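Local structure of 4-amino-4-deoxy-L-arabinose transferase or related glycosyltransferases of PMT family (5EZM) at residues A[464-474]-A[491-499]. The protein probably transfers the sugar 4-amino-4-deoxy-L-arabinose to lipid A, as a zinc-binding, membrane-embedded glycosyltransferase of the GT-C fold. Numbering follows the deposited sequence.
Sequences ASGADIAPQIA and HTLPFYLRH
The methyl of A467 sits almost exactly over the middle of the Y496 ring: CB lies 3.5 Å from the ring centroid and 5° off its normal, a CH-pi contact. F495 CD2 covers the opposite face, clamping the phenol between two apolar groups. Its OH is hydrogen-bonded to E107 and to the backbone N of L54. Replacing the phenol by an alanine would probably strip the A467 methyl of its ring and leave E107 and the L54 N-H without the hydroxyl. T492 OG1, set between its own backbone N and carbonyl carbon (chi1 57°), donates to S465 O at 2.6 Å from above the carbonyl plane. The S465 hydroxyl instead accepts from A467 N in an ST turn and also bonds R462 O.

The contact belongs to the C-terminal domain: after helix 458-465 the chain leaves helical geometry at G466, whose phi is positive, and then enters helix 470-474, which crosses helix 493-497 at -60°. Between these helices I473 and L493 meet tip to tip, CD1 to CD2 at 4.1 Å, with I473 also touching M539 and L493 touching V541, both of strand 539-542. Packing is tight round L497 CD2, lodged 3.6 Å from A470 O and 4.0 Å from I473 CB, the I473 and L497 side chains crossing at about a right angle. It thins toward the exposed A474, where CB touches just L497 CD2, at 4.2 Å.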
loop_
_atom_site.group_PDB
_atom_site.type_symbol
_atom_site.label_atom_id
_atom_site.label_comp_id
_atom_site.label_asym_id
_atom_site.label_seq_id
_atom_site.Cartn_x
_atom_site.Cartn_y
_atom_site.Cartn_z
ATOM N N ALA A 464 -7.862 -16.273 -7.144
ATOM C CA ALA A 464 -6.494 -16.483 -6.690
ATOM C C ALA A 464 -6.404 -16.531 -5.172
ATOM O O ALA A 464 -5.523 -17.206 -4.627
ATOM C CB ALA A 464 -5.580 -15.384 -7.236
ATOM N N SER A 465 -7.307 -15.833 -4.481
ATOM C CA SER A 465 -7.246 -15.767 -3.028
ATOM C C SER A 465 -7.520 -17.112 -2.374
ATOM O O SER A 465 -7.093 -17.329 -1.237
ATOM C CB SER A 465 -8.245 -14.734 -2.510
ATOM O OG SER A 465 -9.572 -15.180 -2.721
ATOM N N GLY A 466 -8.220 -18.011 -3.059
ATOM C CA GLY A 466 -8.576 -19.276 -2.457
ATOM C C GLY A 466 -9.688 -19.200 -1.443
ATOM O O GLY A 466 -9.999 -20.213 -0.811
ATOM N N ALA A 467 -10.300 -18.030 -1.264
ATOM C CA ALA A 467 -11.401 -17.906 -0.318
ATOM C C ALA A 467 -12.600 -18.759 -0.713
ATOM O O ALA A 467 -13.390 -19.136 0.159
ATOM C CB ALA A 467 -11.819 -16.440 -0.188
ATOM N N ASP A 468 -12.753 -19.075 -2.001
ATOM C CA ASP A 468 -13.877 -19.901 -2.434
ATOM C C ASP A 468 -13.749 -21.328 -1.908
ATOM O O ASP A 468 -14.719 -21.901 -1.400
ATOM C CB ASP A 468 -13.981 -19.896 -3.961
ATOM C CG ASP A 468 -14.526 -18.586 -4.510
ATOM O OD1 ASP A 468 -15.280 -17.896 -3.789
ATOM O OD2 ASP A 468 -14.206 -18.251 -5.671
ATOM N N ILE A 469 -12.556 -21.923 -2.018
ATOM C CA ILE A 469 -12.359 -23.289 -1.543
ATOM C C ILE A 469 -12.045 -23.348 -0.056
ATOM O O ILE A 469 -11.848 -24.444 0.484
ATOM C CB ILE A 469 -11.238 -24.003 -2.326
ATOM C CG1 ILE A 469 -9.864 -23.524 -1.859
ATOM C CG2 ILE A 469 -11.419 -23.777 -3.818
ATOM C CD1 ILE A 469 -8.715 -24.249 -2.522
ATOM N N ALA A 470 -11.998 -22.205 0.629
ATOM C CA ALA A 470 -11.760 -22.231 2.071
ATOM C C ALA A 470 -12.878 -22.936 2.839
ATOM O O ALA A 470 -12.562 -23.754 3.720
ATOM C CB ALA A 470 -11.522 -20.808 2.590
ATOM N N PRO A 471 -14.172 -22.696 2.574
ATOM C CA PRO A 471 -15.197 -23.437 3.338
ATOM C C PRO A 471 -15.124 -24.949 3.178
ATOM O O PRO A 471 -15.325 -25.671 4.161
ATOM C CB PRO A 471 -16.516 -22.869 2.790
ATOM C CG PRO A 471 -16.172 -21.513 2.327
ATOM C CD PRO A 471 -14.787 -21.636 1.755
ATOM N N GLN A 472 -14.859 -25.449 1.967
ATOM C CA GLN A 472 -14.706 -26.892 1.780
ATOM C C GLN A 472 -13.595 -27.450 2.661
ATOM O O GLN A 472 -13.754 -28.507 3.283
ATOM C CB GLN A 472 -14.426 -27.205 0.309
ATOM C CG GLN A 472 -15.594 -26.936 -0.625
ATOM C CD GLN A 472 -16.692 -27.979 -0.503
ATOM O OE1 GLN A 472 -16.465 -29.077 0.008
ATOM N NE2 GLN A 472 -17.890 -27.638 -0.973
ATOM N N ILE A 473 -12.462 -26.747 2.733
ATOM C CA ILE A 473 -11.330 -27.214 3.527
ATOM C C ILE A 473 -11.642 -27.125 5.013
ATOM O O ILE A 473 -11.302 -28.026 5.788
ATOM C CB ILE A 473 -10.069 -26.409 3.167
ATOM C CG1 ILE A 473 -9.760 -26.549 1.677
ATOM C CG2 ILE A 473 -8.879 -26.860 4.005
ATOM C CD1 ILE A 473 -8.652 -25.654 1.208
ATOM N N ALA A 474 -12.297 -26.042 5.436
ATOM C CA ALA A 474 -12.556 -25.817 6.853
ATOM C C ALA A 474 -13.528 -26.830 7.441
ATOM O O ALA A 474 -13.548 -27.007 8.664
ATOM C CB ALA A 474 -13.095 -24.402 7.068
ATOM N N HIS A 491 -0.223 -17.029 0.493
ATOM C CA HIS A 491 -0.325 -15.800 1.266
ATOM C C HIS A 491 -1.751 -15.440 1.662
ATOM O O HIS A 491 -1.933 -14.595 2.544
ATOM C CB HIS A 491 0.282 -14.635 0.484
ATOM C CG HIS A 491 1.766 -14.727 0.316
ATOM N ND1 HIS A 491 2.649 -14.427 1.331
ATOM C CD2 HIS A 491 2.523 -15.070 -0.752
ATOM C CE1 HIS A 491 3.887 -14.583 0.895
ATOM N NE2 HIS A 491 3.837 -14.972 -0.367
ATOM N N THR A 492 -2.760 -16.049 1.046
ATOM C CA THR A 492 -4.144 -15.675 1.309
ATOM C C THR A 492 -4.973 -16.787 1.924
ATOM O O THR A 492 -5.834 -16.510 2.763
ATOM C CB THR A 492 -4.817 -15.207 0.015
ATOM O OG1 THR A 492 -4.726 -16.242 -0.970
ATOM C CG2 THR A 492 -4.140 -13.951 -0.508
ATOM N N LEU A 493 -4.745 -18.040 1.529
ATOM C CA LEU A 493 -5.571 -19.133 2.038
ATOM C C LEU A 493 -5.430 -19.353 3.542
ATOM O O LEU A 493 -6.464 -19.570 4.200
ATOM C CB LEU A 493 -5.262 -20.425 1.271
ATOM C CG LEU A 493 -6.116 -21.639 1.653
ATOM C CD1 LEU A 493 -7.573 -21.390 1.314
ATOM C CD2 LEU A 493 -5.615 -22.889 0.959
ATOM N N PRO A 494 -4.233 -19.326 4.145
ATOM C CA PRO A 494 -4.177 -19.480 5.610
ATOM C C PRO A 494 -4.965 -18.418 6.358
ATOM O O PRO A 494 -5.569 -18.729 7.392
ATOM C CB PRO A 494 -2.672 -19.410 5.919
ATOM C CG PRO A 494 -2.024 -18.916 4.681
ATOM C CD PRO A 494 -2.887 -19.346 3.551
ATOM N N PHE A 495 -4.993 -17.176 5.862
ATOM C CA PHE A 495 -5.807 -16.148 6.504
ATOM C C PHE A 495 -7.279 -16.530 6.482
ATOM O O PHE A 495 -7.965 -16.457 7.507
ATOM C CB PHE A 495 -5.605 -14.794 5.822
ATOM C CG PHE A 495 -6.513 -13.707 6.349
ATOM C CD1 PHE A 495 -6.177 -12.996 7.493
ATOM C CD2 PHE A 495 -7.700 -13.396 5.703
ATOM C CE1 PHE A 495 -7.010 -11.993 7.978
ATOM C CE2 PHE A 495 -8.538 -12.394 6.181
ATOM C CZ PHE A 495 -8.193 -11.692 7.319
ATOM N N TYR A 496 -7.784 -16.932 5.313
ATOM C CA TYR A 496 -9.196 -17.284 5.210
ATOM C C TYR A 496 -9.527 -18.535 6.012
ATOM O O TYR A 496 -10.672 -18.703 6.446
ATOM C CB TYR A 496 -9.595 -17.456 3.747
ATOM C CG TYR A 496 -9.778 -16.136 3.046
ATOM C CD1 TYR A 496 -10.915 -15.371 3.263
ATOM C CD2 TYR A 496 -8.808 -15.644 2.178
ATOM C CE1 TYR A 496 -11.087 -14.155 2.633
ATOM C CE2 TYR A 496 -8.975 -14.424 1.540
ATOM C CZ TYR A 496 -10.117 -13.687 1.776
ATOM O OH TYR A 496 -10.293 -12.477 1.151
ATOM N N LEU A 497 -8.547 -19.414 6.232
ATOM C CA LEU A 497 -8.777 -20.586 7.066
ATOM C C LEU A 497 -8.618 -20.300 8.552
ATOM O O LEU A 497 -8.992 -21.151 9.368
ATOM C CB LEU A 497 -7.825 -21.714 6.661
ATOM C CG LEU A 497 -8.126 -22.364 5.313
ATOM C CD1 LEU A 497 -7.028 -23.337 4.937
ATOM C CD2 LEU A 497 -9.475 -23.059 5.351
ATOM N N ARG A 498 -8.095 -19.128 8.919
ATOM C CA ARG A 498 -7.711 -18.827 10.296
ATOM C C ARG A 498 -6.801 -19.926 10.838
ATOM O O ARG A 498 -6.983 -20.438 11.945
ATOM C CB ARG A 498 -8.942 -18.638 11.190
ATOM C CG ARG A 498 -10.086 -17.841 10.570
ATOM C CD ARG A 498 -9.751 -16.369 10.460
ATOM N NE ARG A 498 -10.938 -15.536 10.261
ATOM C CZ ARG A 498 -11.321 -15.031 9.090
ATOM N NH1 ARG A 498 -10.610 -15.273 7.995
ATOM N NH2 ARG A 498 -12.412 -14.278 9.013
ATOM N N HIS A 499 -5.811 -20.303 10.027
ATOM C CA HIS A 499 -4.976 -21.464 10.312
ATOM C C HIS A 499 -3.612 -21.323 9.643
ATOM O O HIS A 499 -3.536 -21.188 8.415
ATOM C CB HIS A 499 -5.680 -22.735 9.841
ATOM C CG HIS A 499 -5.058 -23.999 10.344
ATOM N ND1 HIS A 499 -3.825 -24.442 9.918
ATOM C CD2 HIS A 499 -5.505 -24.925 11.228
ATOM C CE1 HIS A 499 -3.536 -25.580 10.523
ATOM N NE2 HIS A 499 -4.540 -25.896 11.322
#